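Local structure of aminotransferase (Psychrobacter arcticus 273-4, 3IF2) at residues 50-55 with 317-322; 150-155 with 168-173; 154-159 with 396-401. The protein binds pyridoxal 5'-phosphate and is probably an amino-acid aminotransferase, perhaps one that exchanges amino groups between valine and pyruvate. All coordinates share one frame; numbering follows the deposited sequence.

Contact 1 (50-55 with 317-322); sequences ELFLET and TPLVAN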
loop_
_atom_site.group_PDB
_atom_site.type_symbol
_atom_site.label_atom_id
_atom_site.label_comp_id
_atom_site.label_asym_id
_atom_site.label_seq_id
_atom_site.Cartn_x
_atom_site.Cartn_y
_atom_site.Cartn_z
ATOM N N GLU A 50 -3.277 -10.093 24.648
ATOM C CA GLU A 50 -4.526 -10.324 25.373
ATOM C C GLU A 50 -5.522 -9.192 25.121
ATOM O O GLU A 50 -6.708 -9.472 24.883
ATOM C CB GLU A 50 -4.271 -10.491 26.878
ATOM C CG GLU A 50 -3.769 -11.880 27.224
ATOM C CD GLU A 50 -2.911 -11.957 28.476
ATOM O OE1 GLU A 50 -2.823 -10.982 29.267
ATOM O OE2 GLU A 50 -2.296 -13.036 28.649
ATOM N N LEU A 51 -5.054 -7.935 25.193
ATOM C CA LEU A 51 -5.930 -6.782 24.922
ATOM C C LEU A 51 -6.405 -6.760 23.457
ATOM O O LEU A 51 -7.579 -6.485 23.182
ATOM C CB LEU A 51 -5.257 -5.460 25.280
ATOM C CG LEU A 51 -6.004 -4.139 24.975
ATOM C CD1 LEU A 51 -7.462 -4.119 25.481
ATOM C CD2 LEU A 51 -5.200 -2.982 25.546
ATOM N N PHE A 52 -5.477 -7.033 22.540
ATOM C CA PHE A 52 -5.796 -7.140 21.137
ATOM C C PHE A 52 -6.816 -8.241 20.855
ATOM O O PHE A 52 -7.765 -7.994 20.107
ATOM C CB PHE A 52 -4.539 -7.340 20.255
ATOM C CG PHE A 52 -3.609 -6.121 20.162
ATOM C CD1 PHE A 52 -4.061 -4.787 20.340
ATOM C CD2 PHE A 52 -2.292 -6.312 19.763
ATOM C CE1 PHE A 52 -3.188 -3.707 20.224
ATOM C CE2 PHE A 52 -1.422 -5.218 19.628
ATOM C CZ PHE A 52 -1.880 -3.913 19.860
ATOM N N LEU A 53 -6.639 -9.421 21.453
ATOM C CA LEU A 53 -7.573 -10.545 21.238
ATOM C C LEU A 53 -8.969 -10.212 21.732
ATOM O O LEU A 53 -9.948 -10.509 21.058
ATOM C CB LEU A 53 -7.077 -11.849 21.903
ATOM C CG LEU A 53 -7.812 -13.145 21.557
ATOM C CD1 LEU A 53 -8.080 -13.282 20.032
ATOM C CD2 LEU A 53 -7.062 -14.332 22.112
ATOM N N GLU A 54 -9.043 -9.569 22.895
ATOM C CA GLU A 54 -10.315 -9.089 23.468
ATOM C C GLU A 54 -11.012 -8.113 22.522
ATOM O O GLU A 54 -12.208 -8.242 22.267
ATOM C CB GLU A 54 -10.070 -8.436 24.838
ATOM C CG GLU A 54 -11.212 -7.609 25.446
ATOM C CD GLU A 54 -10.753 -6.933 26.718
ATOM O OE1 GLU A 54 -10.430 -7.662 27.682
ATOM O OE2 GLU A 54 -10.692 -5.684 26.746
ATOM N N THR A 55 -10.261 -7.137 22.034
ATOM C CA THR A 55 -10.816 -6.139 21.109
ATOM C C THR A 55 -11.347 -6.820 19.826
ATOM O O THR A 55 -12.472 -6.561 19.421
ATOM C CB THR A 55 -9.800 -5.035 20.775
ATOM O OG1 THR A 55 -9.268 -4.492 21.994
ATOM C CG2 THR A 55 -10.451 -3.940 19.987
ATOM N N THR A 317 -9.252 1.858 16.947
ATOM C CA THR A 317 -10.290 2.892 17.175
ATOM C C THR A 317 -10.826 2.937 18.623
ATOM O O THR A 317 -10.724 3.985 19.243
ATOM C CB THR A 317 -11.430 2.817 16.107
ATOM O OG1 THR A 317 -10.884 3.139 14.823
ATOM C CG2 THR A 317 -12.592 3.765 16.411
ATOM N N PRO A 318 -11.348 1.807 19.167
ATOM C CA PRO A 318 -11.832 1.835 20.541
ATOM C C PRO A 318 -10.744 2.050 21.592
ATOM O O PRO A 318 -11.030 2.668 22.610
ATOM C CB PRO A 318 -12.521 0.464 20.717
ATOM C CG PRO A 318 -11.937 -0.397 19.672
ATOM C CD PRO A 318 -11.713 0.536 18.516
ATOM N N LEU A 319 -9.531 1.562 21.343
ATOM C CA LEU A 319 -8.403 1.741 22.273
ATOM C C LEU A 319 -7.903 3.211 22.287
ATOM O O LEU A 319 -7.269 3.639 23.272
ATOM C CB LEU A 319 -7.249 0.757 21.969
ATOM C CG LEU A 319 -7.579 -0.747 21.841
ATOM C CD1 LEU A 319 -6.343 -1.568 21.511
ATOM C CD2 LEU A 319 -8.234 -1.300 23.082
ATOM N N VAL A 320 -8.153 3.963 21.200
ATOM C CA VAL A 320 -7.834 5.416 21.128
ATOM C C VAL A 320 -8.949 6.178 21.870
ATOM O O VAL A 320 -8.657 7.030 22.729
ATOM C CB VAL A 320 -7.686 5.922 19.645
ATOM C CG1 VAL A 320 -7.650 7.430 19.568
ATOM C CG2 VAL A 320 -6.472 5.327 18.999
ATOM N N ALA A 321 -10.208 5.839 21.561
ATOM C CA ALA A 321 -11.397 6.442 22.203
ATOM C C ALA A 321 -11.346 6.448 23.722
ATOM O O ALA A 321 -11.709 7.457 24.343
ATOM C CB ALA A 321 -12.694 5.766 21.740
ATOM N N ASN A 322 -10.874 5.361 24.321
ATOM C CA ASN A 322 -10.827 5.256 25.796
ATOM C C ASN A 322 -9.415 5.380 26.425
ATOM O O ASN A 322 -9.218 4.991 27.583
ATOM C CB ASN A 322 -11.519 3.943 26.221
ATOM C CG ASN A 322 -10.713 2.693 25.869
ATOM O OD1 ASN A 322 -9.549 2.757 25.438
ATOM N ND2 ASN A 322 -11.325 1.549 26.076
#
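P318 starts the contact from helix 311-321: the CG corner of its ring lies 3.9 Å from the methyl CG2 of T55, and the two side chains pass each other at a slant. Because a proline nitrogen has no hydrogen to give to the turn before, the helix is kinked here.

L319 follows and carries most of the contact, its two methyls dividing the work. CD2 points between L51 and T55, meeting L51 CD1 tip to tip at 3.8 Å and lying 3.5 Å from T55 OG1. With OG1 anti to the carbonyl carbon (chi1 -52°), that hydroxyl can bend back along its own helix and donate to L51 O over 2.9 Å, so it has a partner within the helix although it lies against an apolar methyl. The same carbonyl takes the helical bond from T55 N, and the two donors reach it from opposite faces of its plane. With an alanine here, L51 O would probably keep only its backbone donor, and a gap is likely to open beside L319 CD2 and P318 CG.

The two helices meet steeply, their local axes 111° apart and 11.4 Å from each other at closest approach, a distance bridged by side chains without any hydrogen bond across. In this fold-type I aminotransferase the join ties helix 46-60, near the N-terminus, to helix 311-321, which comes after the last strand of the eight-stranded sheet in sequence.

The other methyl of L319, CD1, comes to the edge of the F52 ring, 4.0 Å from CE1 and near the ring plane. On helix 324-351, L328 packs against both L51 and F52, while I73 of the second subunit also touches F52.

Contact 2 (150-155 with 168-173); sequences PLTPEY and FAAVLP. With PLP (pyridoxal-5'-phosphate), chain C.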
loop_
_atom_site.group_PDB
_atom_site.type_symbol
_atom_site.label_atom_id
_atom_site.label_comp_id
_atom_site.label_asym_id
_atom_site.label_seq_id
_atom_site.Cartn_x
_atom_site.Cartn_y
_atom_site.Cartn_z
ATOM N N PRO A 150 19.060 15.901 9.405
ATOM C CA PRO A 150 19.941 16.727 10.224
ATOM C C PRO A 150 20.979 15.975 11.062
ATOM O O PRO A 150 21.907 16.600 11.591
ATOM C CB PRO A 150 18.959 17.492 11.108
ATOM C CG PRO A 150 17.881 16.574 11.316
ATOM C CD PRO A 150 17.742 15.766 10.051
ATOM N N LEU A 151 20.820 14.664 11.192
ATOM C CA LEU A 151 21.788 13.826 11.878
ATOM C C LEU A 151 21.647 12.376 11.407
ATOM O O LEU A 151 20.542 11.867 11.301
ATOM C CB LEU A 151 21.606 13.947 13.405
ATOM C CG LEU A 151 22.443 13.077 14.356
ATOM C CD1 LEU A 151 22.594 13.732 15.708
ATOM C CD2 LEU A 151 21.842 11.704 14.522
ATOM N N THR A 152 22.779 11.755 11.083
ATOM C CA THR A 152 22.863 10.342 10.729
ATOM C C THR A 152 23.743 9.716 11.835
ATOM O O THR A 152 24.483 10.443 12.498
ATOM C CB THR A 152 23.440 10.135 9.320
ATOM O OG1 THR A 152 24.690 10.822 9.209
ATOM C CG2 THR A 152 22.493 10.687 8.278
ATOM N N PRO A 153 23.674 8.391 12.057
ATOM C CA PRO A 153 22.868 7.387 11.381
ATOM C C PRO A 153 21.351 7.605 11.469
ATOM O O PRO A 153 20.846 8.221 12.420
ATOM C CB PRO A 153 23.254 6.073 12.054
ATOM C CG PRO A 153 24.365 6.373 12.963
ATOM C CD PRO A 153 24.596 7.810 13.043
ATOM N N GLU A 154 20.663 7.167 10.426
ATOM C CA GLU A 154 19.212 7.248 10.329
ATOM C C GLU A 154 18.646 5.978 9.736
ATOM O O GLU A 154 19.397 5.108 9.315
ATOM C CB GLU A 154 18.781 8.499 9.536
ATOM C CG GLU A 154 18.344 9.670 10.423
ATOM C CD GLU A 154 16.996 9.449 11.124
ATOM O OE1 GLU A 154 16.414 8.343 10.995
ATOM O OE2 GLU A 154 16.541 10.392 11.825
ATOM N N TYR A 155 17.323 5.903 9.705
ATOM C CA TYR A 155 16.599 4.717 9.272
ATOM C C TYR A 155 16.973 4.199 7.888
ATOM O O TYR A 155 16.875 4.930 6.899
ATOM C CB TYR A 155 15.095 4.987 9.359
ATOM C CG TYR A 155 14.191 3.842 8.957
ATOM C CD1 TYR A 155 14.400 2.539 9.434
ATOM C CD2 TYR A 155 13.073 4.079 8.141
ATOM C CE1 TYR A 155 13.538 1.492 9.044
ATOM C CE2 TYR A 155 12.202 3.068 7.773
ATOM C CZ TYR A 155 12.424 1.783 8.223
ATOM O OH TYR A 155 11.547 0.827 7.810
ATOM N N PHE A 168 18.898 12.749 -0.854
ATOM C CA PHE A 168 19.114 12.991 0.573
ATOM C C PHE A 168 20.368 13.833 0.752
ATOM O O PHE A 168 21.340 13.635 0.042
ATOM C CB PHE A 168 19.268 11.679 1.327
ATOM C CG PHE A 168 17.996 10.890 1.432
ATOM C CD1 PHE A 168 16.952 11.359 2.245
ATOM C CD2 PHE A 168 17.833 9.670 0.756
ATOM C CE1 PHE A 168 15.757 10.643 2.366
ATOM C CE2 PHE A 168 16.645 8.943 0.879
ATOM C CZ PHE A 168 15.603 9.441 1.686
ATOM N N ALA A 169 20.295 14.818 1.641
ATOM C CA ALA A 169 21.433 15.632 2.057
ATOM C C ALA A 169 21.543 15.246 3.526
ATOM O O ALA A 169 20.638 15.527 4.305
ATOM C CB ALA A 169 21.138 17.096 1.907
ATOM N N ALA A 170 22.616 14.559 3.893
ATOM C CA ALA A 170 22.801 14.071 5.253
ATOM C C ALA A 170 23.897 14.862 5.950
ATOM O O ALA A 170 24.913 15.169 5.329
ATOM C CB ALA A 170 23.154 12.634 5.199
ATOM N N VAL A 171 23.678 15.222 7.217
ATOM C CA VAL A 171 24.673 15.928 8.033
ATOM C C VAL A 171 25.270 14.915 9.013
ATOM O O VAL A 171 24.526 14.172 9.671
ATOM C CB VAL A 171 24.068 17.128 8.782
ATOM C CG1 VAL A 171 25.148 17.837 9.638
ATOM C CG2 VAL A 171 23.450 18.092 7.787
ATOM N N LEU A 172 26.600 14.863 9.085
ATOM C CA LEU A 172 27.289 13.931 9.985
ATOM C C LEU A 172 27.151 14.380 11.444
ATOM O O LEU A 172 26.998 15.577 11.717
ATOM C CB LEU A 172 28.765 13.776 9.617
ATOM C CG LEU A 172 29.088 13.285 8.192
ATOM C CD1 LEU A 172 30.468 12.666 8.206
ATOM C CD2 LEU A 172 28.109 12.259 7.645
ATOM N N PRO A 173 27.219 13.424 12.390
ATOM C CA PRO A 173 27.031 13.798 13.787
ATOM C C PRO A 173 28.282 14.167 14.580
ATOM O O PRO A 173 29.395 13.799 14.176
ATOM C CB PRO A 173 26.520 12.486 14.387
ATOM C CG PRO A 173 27.309 11.433 13.643
ATOM C CD PRO A 173 27.477 11.971 12.246
HETATM N N1 PLP C . 10.151 4.455 11.211
HETATM C C2 PLP C . 11.176 3.802 11.862
HETATM C C2A PLP C . 12.139 4.632 12.648
HETATM C C3 PLP C . 11.275 2.394 11.782
HETATM O O3 PLP C . 12.274 1.704 12.415
HETATM C C4 PLP C . 10.337 1.665 11.012
HETATM C C4A PLP C . 10.652 0.199 10.737
HETATM O O4A PLP C . 9.801 -0.687 10.888
HETATM C C5 PLP C . 9.284 2.373 10.343
HETATM C C6 PLP C . 9.225 3.773 10.469
HETATM C C5A PLP C . 8.236 1.685 9.446
HETATM O O4P PLP C . 7.103 1.216 10.147
HETATM P P PLP C . 5.778 0.765 9.363
HETATM O O1P PLP C . 5.716 0.867 7.858
HETATM O O2P PLP C . 4.765 1.688 9.953
HETATM O O3P PLP C . 5.572 -0.648 9.743
HETATM O O HOH W 1 24.435 16.327 12.402
#
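The polar link between the segments is slight and centres on V171 O. T152 sends it two weak hydrogen bonds, one from its backbone N at 3.3 Å, bent to 135° at the hydrogen, and one from OG1 at 3.4 Å. OG1 sits between the backbone N and the carbonyl carbon (chi1 53°), which brings it to the same oxygen as the amide. A CA-H...O contact from L151 CA adds a third approach. Water 1 bridges the segments, hydrogen-bonded to P150 O at 2.7 Å and to L172 O at 2.8 Å.

Side-chain carbons supply the rest. The methyl CG2 of T152 rests on A170 CB at 3.7 Å, and L151 CG crosses P173 CB at about a right angle. P173 also sets a carbon against a carbonyl oxygen, its CG 3.2 Å from T152 O.

Beyond the cis peptide before P153, the chain turns to the cofactor. E154 OE1 takes the N-H of Y155 with its anti lone pair and also bonds S213. The Y155 ring lays one face over the pyridine ring of PLP, offset, with PLP C3 3.6 Å above its plane. This loop after strand 142-149 thus supplies the aromatic cover of the cofactor, as in other fold-type I aminotransferases.

Contact 3 (154-159 with 396-401); sequences EYIGYS and SEYFFP. With PLP (pyridoxal-5'-phosphate), chain C.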
loop_
_atom_site.group_PDB
_atom_site.type_symbol
_atom_site.label_atom_id
_atom_site.label_comp_id
_atom_site.label_asym_id
_atom_site.label_seq_id
_atom_site.Cartn_x
_atom_site.Cartn_y
_atom_site.Cartn_z
ATOM N N GLU A 154 20.663 7.167 10.426
ATOM C CA GLU A 154 19.212 7.248 10.329
ATOM C C GLU A 154 18.646 5.978 9.736
ATOM O O GLU A 154 19.397 5.108 9.315
ATOM C CB GLU A 154 18.781 8.499 9.536
ATOM C CG GLU A 154 18.344 9.670 10.423
ATOM C CD GLU A 154 16.996 9.449 11.124
ATOM O OE1 GLU A 154 16.414 8.343 10.995
ATOM O OE2 GLU A 154 16.541 10.392 11.825
ATOM N N TYR A 155 17.323 5.903 9.705
ATOM C CA TYR A 155 16.599 4.717 9.272
ATOM C C TYR A 155 16.973 4.199 7.888
ATOM O O TYR A 155 16.875 4.930 6.899
ATOM C CB TYR A 155 15.095 4.987 9.359
ATOM C CG TYR A 155 14.191 3.842 8.957
ATOM C CD1 TYR A 155 14.400 2.539 9.434
ATOM C CD2 TYR A 155 13.073 4.079 8.141
ATOM C CE1 TYR A 155 13.538 1.492 9.044
ATOM C CE2 TYR A 155 12.202 3.068 7.773
ATOM C CZ TYR A 155 12.424 1.783 8.223
ATOM O OH TYR A 155 11.547 0.827 7.810
ATOM N N ILE A 156 17.412 2.938 7.849
ATOM C CA ILE A 156 17.790 2.237 6.610
ATOM C C ILE A 156 16.685 2.288 5.530
ATOM O O ILE A 156 16.989 2.382 4.337
ATOM C CB ILE A 156 18.244 0.753 6.916
ATOM C CG1 ILE A 156 18.872 0.057 5.701
ATOM C CG2 ILE A 156 17.104 -0.064 7.456
ATOM C CD1 ILE A 156 19.499 -1.303 6.029
ATOM N N GLY A 157 15.428 2.233 5.961
ATOM C CA GLY A 157 14.255 2.259 5.062
ATOM C C GLY A 157 13.929 3.538 4.298
ATOM O O GLY A 157 13.097 3.503 3.378
ATOM N N TYR A 158 14.519 4.657 4.707
ATOM C CA TYR A 158 14.396 5.899 3.959
ATOM C C TYR A 158 15.170 5.838 2.642
ATOM O O TYR A 158 14.705 6.393 1.660
ATOM C CB TYR A 158 14.946 7.117 4.730
ATOM C CG TYR A 158 14.286 7.469 6.053
ATOM C CD1 TYR A 158 12.919 7.245 6.304
ATOM C CD2 TYR A 158 15.013 8.152 7.021
ATOM C CE1 TYR A 158 12.334 7.604 7.539
ATOM C CE2 TYR A 158 14.439 8.530 8.232
ATOM C CZ TYR A 158 13.117 8.246 8.502
ATOM O OH TYR A 158 12.607 8.634 9.725
ATOM N N SER A 159 16.328 5.166 2.646
ATOM C CA SER A 159 17.300 5.095 1.518
ATOM C C SER A 159 16.843 5.149 0.069
ATOM O O SER A 159 17.323 5.974 -0.701
ATOM C CB SER A 159 18.148 3.817 1.616
ATOM O OG SER A 159 18.928 3.809 2.778
ATOM N N SER A 396 26.634 -1.257 10.170
ATOM C CA SER A 396 26.400 0.190 10.129
ATOM C C SER A 396 26.462 0.912 8.783
ATOM O O SER A 396 25.832 1.959 8.640
ATOM C CB SER A 396 27.389 0.892 11.073
ATOM O OG SER A 396 28.755 0.487 10.858
ATOM N N GLU A 397 27.195 0.381 7.805
ATOM C CA GLU A 397 27.350 1.090 6.541
ATOM C C GLU A 397 26.066 1.379 5.738
ATOM O O GLU A 397 26.107 2.213 4.846
ATOM C CB GLU A 397 28.434 0.461 5.669
ATOM C CG GLU A 397 28.123 -0.875 5.029
ATOM C CD GLU A 397 29.269 -1.320 4.121
ATOM O OE1 GLU A 397 30.324 -1.761 4.660
ATOM O OE2 GLU A 397 29.111 -1.209 2.877
ATOM N N TYR A 398 24.948 0.727 6.071
ATOM C CA TYR A 398 23.660 0.955 5.391
ATOM C C TYR A 398 22.743 1.995 6.050
ATOM O O TYR A 398 21.662 2.270 5.516
ATOM C CB TYR A 398 22.903 -0.377 5.219
ATOM C CG TYR A 398 23.718 -1.426 4.494
ATOM C CD1 TYR A 398 24.212 -1.182 3.194
ATOM C CD2 TYR A 398 24.016 -2.663 5.097
ATOM C CE1 TYR A 398 24.997 -2.148 2.507
ATOM C CE2 TYR A 398 24.793 -3.647 4.411
ATOM C CZ TYR A 398 25.277 -3.374 3.119
ATOM O OH TYR A 398 26.024 -4.313 2.450
ATOM N N PHE A 399 23.174 2.597 7.160
ATOM C CA PHE A 399 22.360 3.562 7.907
ATOM C C PHE A 399 22.793 5.017 7.725
ATOM O O PHE A 399 22.518 5.849 8.579
ATOM C CB PHE A 399 22.328 3.181 9.408
ATOM C CG PHE A 399 21.656 1.875 9.696
ATOM C CD1 PHE A 399 20.293 1.818 9.949
ATOM C CD2 PHE A 399 22.390 0.709 9.744
ATOM C CE1 PHE A 399 19.650 0.595 10.235
ATOM C CE2 PHE A 399 21.780 -0.512 10.030
ATOM C CZ PHE A 399 20.392 -0.575 10.273
ATOM N N PHE A 400 23.413 5.336 6.595
ATOM C CA PHE A 400 23.849 6.694 6.282
ATOM C C PHE A 400 23.342 7.012 4.872
ATOM O O PHE A 400 24.109 6.934 3.917
ATOM C CB PHE A 400 25.378 6.785 6.378
ATOM C CG PHE A 400 25.935 6.523 7.761
ATOM C CD1 PHE A 400 26.251 5.229 8.170
ATOM C CD2 PHE A 400 26.161 7.572 8.640
ATOM C CE1 PHE A 400 26.788 4.979 9.461
ATOM C CE2 PHE A 400 26.701 7.345 9.918
ATOM C CZ PHE A 400 27.009 6.042 10.331
ATOM N N PRO A 401 22.025 7.303 4.729
ATOM C CA PRO A 401 21.459 7.623 3.425
ATOM C C PRO A 401 22.044 8.899 2.841
ATOM O O PRO A 401 22.153 9.907 3.546
ATOM C CB PRO A 401 19.962 7.823 3.722
ATOM C CG PRO A 401 19.726 7.129 4.932
ATOM C CD PRO A 401 20.957 7.248 5.745
HETATM N N1 PLP C . 10.151 4.455 11.211
HETATM C C2 PLP C . 11.176 3.802 11.862
HETATM C C2A PLP C . 12.139 4.632 12.648
HETATM C C3 PLP C . 11.275 2.394 11.782
HETATM O O3 PLP C . 12.274 1.704 12.415
HETATM C C4 PLP C . 10.337 1.665 11.012
HETATM C C4A PLP C . 10.652 0.199 10.737
HETATM O O4A PLP C . 9.801 -0.687 10.888
HETATM C C5 PLP C . 9.284 2.373 10.343
HETATM C C6 PLP C . 9.225 3.773 10.469
HETATM C C5A PLP C . 8.236 1.685 9.446
HETATM O O4P PLP C . 7.103 1.216 10.147
HETATM P P PLP C . 5.778 0.765 9.363
HETATM O O1P PLP C . 5.716 0.867 7.858
HETATM O O2P PLP C . 4.765 1.688 9.953
HETATM O O3P PLP C . 5.572 -0.648 9.743
HETATM O O HOH W 2 21.680 3.657 2.843
#
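E154 gives its backbone N-H to F399 O, a bond of 2.9 Å and nearly straight at 164°, the donor tilted 20° from the carbonyl plane. It is the one direct hydrogen bond between the segments. E154 O faces the edge of the F399 ring, in its plane and 3.5 Å from CD1, where the ring's hydrogens should make a favourable neighbour for a carbonyl.

Y155 O adds a looser contact with P401 CG, while the ring of Y155 is backed by its own segment: G157 N lies 3.4 Å above the centre of the face turned away from PLP, and Y158 CE1 meets the ring edge, which probably limits how far the ring can turn.

I156 uses one branch for Y398 CB and its CB and CG2 for the F399 ring. The CG1 branch runs anti to the backbone N (chi1 -170°), which carries CD1 alongside Y398, 3.6 Å from that residue's CB. CB and CG2 meet CE1 of F399 instead, CB at 3.6 Å, the two side chains crossing at a slant.

Y158 has its ring face over Y155 CB and its hydroxyl bonded to D245, a residue that also holds PLP, which probably makes it a second-shell residue, positioning D245.

S159 closes the contact. OG donates to I156 O over 2.9 Å, stands 4.0 Å from P401 CG, and accepts from water 2, whose other proton goes to Y398 O, a bridge across the segments.

The contact lies where the cofactor loop between strands 142-149 and 168-170 meets the loop between strands 394-395 and 414-418. Helix 16-29 packs against both segments, L20 touching I156 and Y398 and I17 touching I156 and S159; helix 379-388 touches Y398, and strand 207-213 lies against E154 and Y158.

How the contacts relate
Contacts 2 and 3 are neighbours, their centres 9 Å apart; they share E154 and Y155, and both touch PLP. They also pack directly on each other, A170 against P401 and F168 against Y158 and S159. Together they place one loop, which leaves the mixed eight-stranded sheet after strand 142-149, between the parallel strand 168-170 and the loop after strand 394-395 of the six-stranded sheet. Contact 1 is remote, 37 Å from contact 2 and 34 Å from contact 3 between centres. Along the chain, contact 2 falls wholly between the segments of contact 1, whereas contacts 1 and 3 interlock. Contacts 2 and 3 thus position the PLP-facing loop, while contact 1 joins two helices across the chain's centre from contact 2.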